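Local coordinates for protein enolase from the environmental genome shotgun sequencing of the Sargasso Sea (PDB 2QGY) that is of unknown function but belongs to the enolase superfamily, binds magnesium, and probably abstracts a proton next to a substrate carboxylate, at residues A[59-70]-A[100-108]. Sequence-based numbering, arbitrary orientation.
Sequences REKGIAIIIKEL and DFSSATSAI
Ala104 fits as a knob into a hole formed by Ile63, Ile66, Ile67 and Leu70, joining two helices of the N-terminal capping domain of the enolase superfamily, the alpha+beta domain that accompanies the barrel. CB of Ala104 lies 3.6 Å from CG2 of Ile66 and 3.7 Å from CG1 of Ile67. Consistent with so small a knob, the axes of the short segments 60-70 and 100-108 come within 8.7 Å, crossing at -53°. Leu70 returns the interlock, entering among Phe101, Ala104, Thr105 and Ile108; its CB meets CD1 of Ile108 at 3.6 Å, while its CD1 reaches CE1 of Phe101, the two side chains crossing nearly at right angles. Ile67 and Ile108 lie alongside, running opposite ways, with CG2 of Ile67 against CG1 of Ile108. Behind this layer, Ile37 and Ile39 of strand 37-43 back Ile63 and Ile67, and Thr105 OG1 hydrogen-bonds to Gly280 O. Where helix 60-74 begins, a buried salt bridge closes the interface. Arg59 bends at its second and third torsions (chi2 133°), turning its guanidinium edge to the Asp100 carboxylate; its NH2 hydrogen-bonds to His96 O of the second subunit. The planes lie 17° apart: NE of Arg59 donates to OD1 of Asp100 at 2.8 Å and NH1 of Arg59 to OD2 at 2.7 Å, each oxygen using its syn lone pair.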
loop_
_atom_site.group_PDB
_atom_site.type_symbol
_atom_site.label_atom_id
_atom_site.label_comp_id
_atom_site.label_asym_id
_atom_site.label_seq_id
_atom_site.Cartn_x
_atom_site.Cartn_y
_atom_site.Cartn_z
ATOM N N ARG A 59 -1.523 -12.498 -1.631
ATOM C CA ARG A 59 -1.231 -11.425 -2.579
ATOM C C ARG A 59 -0.085 -11.801 -3.507
ATOM O O ARG A 59 0.293 -11.015 -4.402
ATOM C CB ARG A 59 -0.944 -10.121 -1.805
ATOM C CG ARG A 59 -2.190 -9.708 -1.030
ATOM C CD ARG A 59 -1.878 -9.317 0.438
ATOM N NE ARG A 59 -1.476 -7.924 0.452
ATOM C CZ ARG A 59 -1.520 -7.156 1.534
ATOM N NH1 ARG A 59 -1.168 -5.889 1.438
ATOM N NH2 ARG A 59 -1.918 -7.680 2.695
ATOM N N GLU A 60 0.477 -12.989 -3.308
ATOM C CA GLU A 60 1.633 -13.399 -4.101
ATOM C C GLU A 60 1.382 -13.363 -5.607
ATOM O O GLU A 60 2.189 -12.830 -6.351
ATOM C CB GLU A 60 2.172 -14.785 -3.683
ATOM C CG GLU A 60 2.544 -14.896 -2.213
ATOM C CD GLU A 60 1.424 -15.435 -1.328
ATOM O OE1 GLU A 60 0.239 -15.431 -1.746
ATOM O OE2 GLU A 60 1.726 -15.853 -0.177
ATOM N N LYS A 61 0.261 -13.932 -6.061
ATOM C CA LYS A 61 -0.046 -13.928 -7.493
ATOM C C LYS A 61 -0.341 -12.495 -7.971
ATOM O O LYS A 61 0.048 -12.113 -9.079
ATOM C CB LYS A 61 -1.231 -14.855 -7.788
ATOM C CG LYS A 61 -0.880 -16.336 -7.636
ATOM C CD LYS A 61 -1.895 -17.254 -8.319
ATOM C CE LYS A 61 -3.225 -17.264 -7.601
ATOM N NZ LYS A 61 -4.175 -18.332 -8.114
ATOM N N GLY A 62 -0.999 -11.715 -7.118
ATOM C CA GLY A 62 -1.293 -10.312 -7.421
ATOM C C GLY A 62 -0.015 -9.520 -7.639
ATOM O O GLY A 62 0.103 -8.768 -8.606
ATOM N N ILE A 63 0.964 -9.730 -6.764
ATOM C CA ILE A 63 2.254 -9.060 -6.896
ATOM C C ILE A 63 2.925 -9.474 -8.223
ATOM O O ILE A 63 3.425 -8.619 -8.992
ATOM C CB ILE A 63 3.132 -9.336 -5.660
ATOM C CG1 ILE A 63 2.539 -8.636 -4.402
ATOM C CG2 ILE A 63 4.594 -8.900 -5.894
ATOM C CD1 ILE A 63 3.134 -9.164 -3.119
ATOM N N ALA A 64 2.927 -10.775 -8.496
ATOM C CA ALA A 64 3.542 -11.286 -9.739
ATOM C C ALA A 64 2.910 -10.696 -11.008
ATOM O O ALA A 64 3.609 -10.395 -11.992
ATOM C CB ALA A 64 3.464 -12.799 -9.761
ATOM N N ILE A 65 1.584 -10.590 -11.007
ATOM C CA ILE A 65 0.869 -9.997 -12.121
ATOM C C ILE A 65 1.220 -8.523 -12.336
ATOM O O ILE A 65 1.402 -8.075 -13.477
ATOM C CB ILE A 65 -0.660 -10.235 -11.983
ATOM C CG1 ILE A 65 -0.982 -11.732 -12.131
ATOM C CG2 ILE A 65 -1.467 -9.339 -12.949
ATOM C CD1 ILE A 65 -0.455 -12.394 -13.398
ATOM N N ILE A 66 1.376 -7.789 -11.240
ATOM C CA ILE A 66 1.860 -6.416 -11.292
ATOM C C ILE A 66 3.284 -6.329 -11.842
ATOM O O ILE A 66 3.546 -5.519 -12.733
ATOM C CB ILE A 66 1.745 -5.719 -9.906
ATOM C CG1 ILE A 66 0.268 -5.544 -9.541
ATOM C CG2 ILE A 66 2.450 -4.350 -9.932
ATOM C CD1 ILE A 66 0.110 -5.145 -8.046
ATOM N N ILE A 67 4.196 -7.166 -11.345
ATOM C CA ILE A 67 5.521 -7.227 -11.940
ATOM C C ILE A 67 5.423 -7.480 -13.445
ATOM O O ILE A 67 6.118 -6.826 -14.230
ATOM C CB ILE A 67 6.392 -8.373 -11.306
ATOM C CG1 ILE A 67 6.691 -8.040 -9.840
ATOM C CG2 ILE A 67 7.715 -8.576 -12.095
ATOM C CD1 ILE A 67 7.275 -9.220 -9.036
ATOM N N LYS A 68 4.588 -8.435 -13.841
ATOM C CA LYS A 68 4.421 -8.751 -15.252
ATOM C C LYS A 68 3.916 -7.536 -16.048
ATOM O O LYS A 68 4.425 -7.247 -17.147
ATOM C CB LYS A 68 3.452 -9.935 -15.449
ATOM C CG LYS A 68 3.248 -10.279 -16.947
ATOM C CD LYS A 68 2.545 -11.620 -17.169
ATOM C CE LYS A 68 1.077 -11.437 -17.577
ATOM N NZ LYS A 68 0.379 -12.724 -18.012
ATOM N N GLU A 69 2.948 -6.807 -15.493
ATOM C CA GLU A 69 2.423 -5.642 -16.220
ATOM C C GLU A 69 3.413 -4.499 -16.328
ATOM O O GLU A 69 3.503 -3.800 -17.376
ATOM C CB GLU A 69 1.114 -5.144 -15.617
ATOM C CG GLU A 69 -0.089 -6.066 -15.842
ATOM C CD GLU A 69 -0.370 -6.374 -17.320
ATOM O OE1 GLU A 69 -0.285 -5.450 -18.157
ATOM O OE2 GLU A 69 -0.689 -7.541 -17.642
ATOM N N LEU A 70 4.173 -4.304 -15.252
ATOM C CA LEU A 70 5.230 -3.304 -15.255
ATOM C C LEU A 70 6.304 -3.692 -16.267
ATOM O O LEU A 70 6.793 -2.859 -17.020
ATOM C CB LEU A 70 5.811 -3.125 -13.863
ATOM C CG LEU A 70 4.845 -2.465 -12.870
ATOM C CD1 LEU A 70 5.445 -2.431 -11.457
ATOM C CD2 LEU A 70 4.430 -1.069 -13.287
ATOM N N ASP A 100 2.218 -4.064 -1.654
ATOM C CA ASP A 100 2.166 -4.947 -2.814
ATOM C C ASP A 100 2.864 -4.290 -4.012
ATOM O O ASP A 100 3.722 -4.908 -4.653
ATOM C CB ASP A 100 0.711 -5.322 -3.143
ATOM C CG ASP A 100 -0.031 -5.864 -1.924
ATOM O OD1 ASP A 100 -0.221 -7.102 -1.878
ATOM O OD2 ASP A 100 -0.401 -5.067 -0.994
ATOM N N PHE A 101 2.548 -3.022 -4.292
ATOM C CA PHE A 101 3.149 -2.370 -5.445
ATOM C C PHE A 101 4.659 -2.183 -5.224
ATOM O O PHE A 101 5.464 -2.421 -6.134
ATOM C CB PHE A 101 2.457 -1.027 -5.716
ATOM C CG PHE A 101 3.028 -0.275 -6.870
ATOM C CD1 PHE A 101 2.746 -0.672 -8.199
ATOM C CD2 PHE A 101 3.815 0.842 -6.660
ATOM C CE1 PHE A 101 3.276 0.035 -9.273
ATOM C CE2 PHE A 101 4.326 1.549 -7.742
ATOM C CZ PHE A 101 4.049 1.141 -9.043
ATOM N N SER A 102 5.021 -1.748 -4.024
ATOM C CA SER A 102 6.410 -1.492 -3.647
ATOM C C SER A 102 7.207 -2.793 -3.695
ATOM O O SER A 102 8.406 -2.763 -4.030
ATOM C CB SER A 102 6.492 -0.854 -2.224
ATOM O OG SER A 102 5.919 0.456 -2.220
ATOM N N SER A 103 6.567 -3.921 -3.351
ATOM C CA SER A 103 7.243 -5.237 -3.500
ATOM C C SER A 103 7.509 -5.553 -4.980
ATOM O O SER A 103 8.587 -6.052 -5.338
ATOM C CB SER A 103 6.429 -6.378 -2.912
ATOM O OG SER A 103 6.414 -6.278 -1.504
ATOM N N ALA A 104 6.506 -5.283 -5.817
ATOM C CA ALA A 104 6.663 -5.483 -7.274
ATOM C C ALA A 104 7.827 -4.663 -7.848
ATOM O O ALA A 104 8.662 -5.206 -8.566
ATOM C CB ALA A 104 5.367 -5.132 -8.013
ATOM N N THR A 105 7.881 -3.370 -7.528
ATOM C CA THR A 105 8.901 -2.487 -8.109
ATOM C C THR A 105 10.241 -2.828 -7.497
ATOM O O THR A 105 11.234 -2.724 -8.164
ATOM C CB THR A 105 8.630 -0.988 -7.904
ATOM O OG1 THR A 105 8.642 -0.651 -6.504
ATOM C CG2 THR A 105 7.250 -0.641 -8.488
ATOM N N SER A 106 10.268 -3.228 -6.226
ATOM C CA SER A 106 11.557 -3.711 -5.628
ATOM C C SER A 106 12.174 -4.837 -6.451
ATOM O O SER A 106 13.396 -4.844 -6.706
ATOM C CB SER A 106 11.367 -4.245 -4.197
ATOM O OG SER A 106 10.984 -3.168 -3.386
ATOM N N ALA A 107 11.364 -5.829 -6.792
ATOM C CA ALA A 107 11.891 -7.011 -7.448
ATOM C C ALA A 107 12.527 -6.575 -8.787
ATOM O O ALA A 107 13.617 -7.019 -9.111
ATOM C CB ALA A 107 10.817 -8.051 -7.664
ATOM N N ILE A 108 11.845 -5.708 -9.525
ATOM C CA ILE A 108 12.325 -5.304 -10.851
ATOM C C ILE A 108 13.577 -4.442 -10.648
ATOM O O ILE A 108 14.604 -4.686 -11.288
ATOM C CB ILE A 108 11.278 -4.530 -11.652
ATOM C CG1 ILE A 108 10.082 -5.421 -12.005
ATOM C CG2 ILE A 108 11.923 -3.972 -12.955
ATOM C CD1 ILE A 108 8.836 -4.612 -12.513
#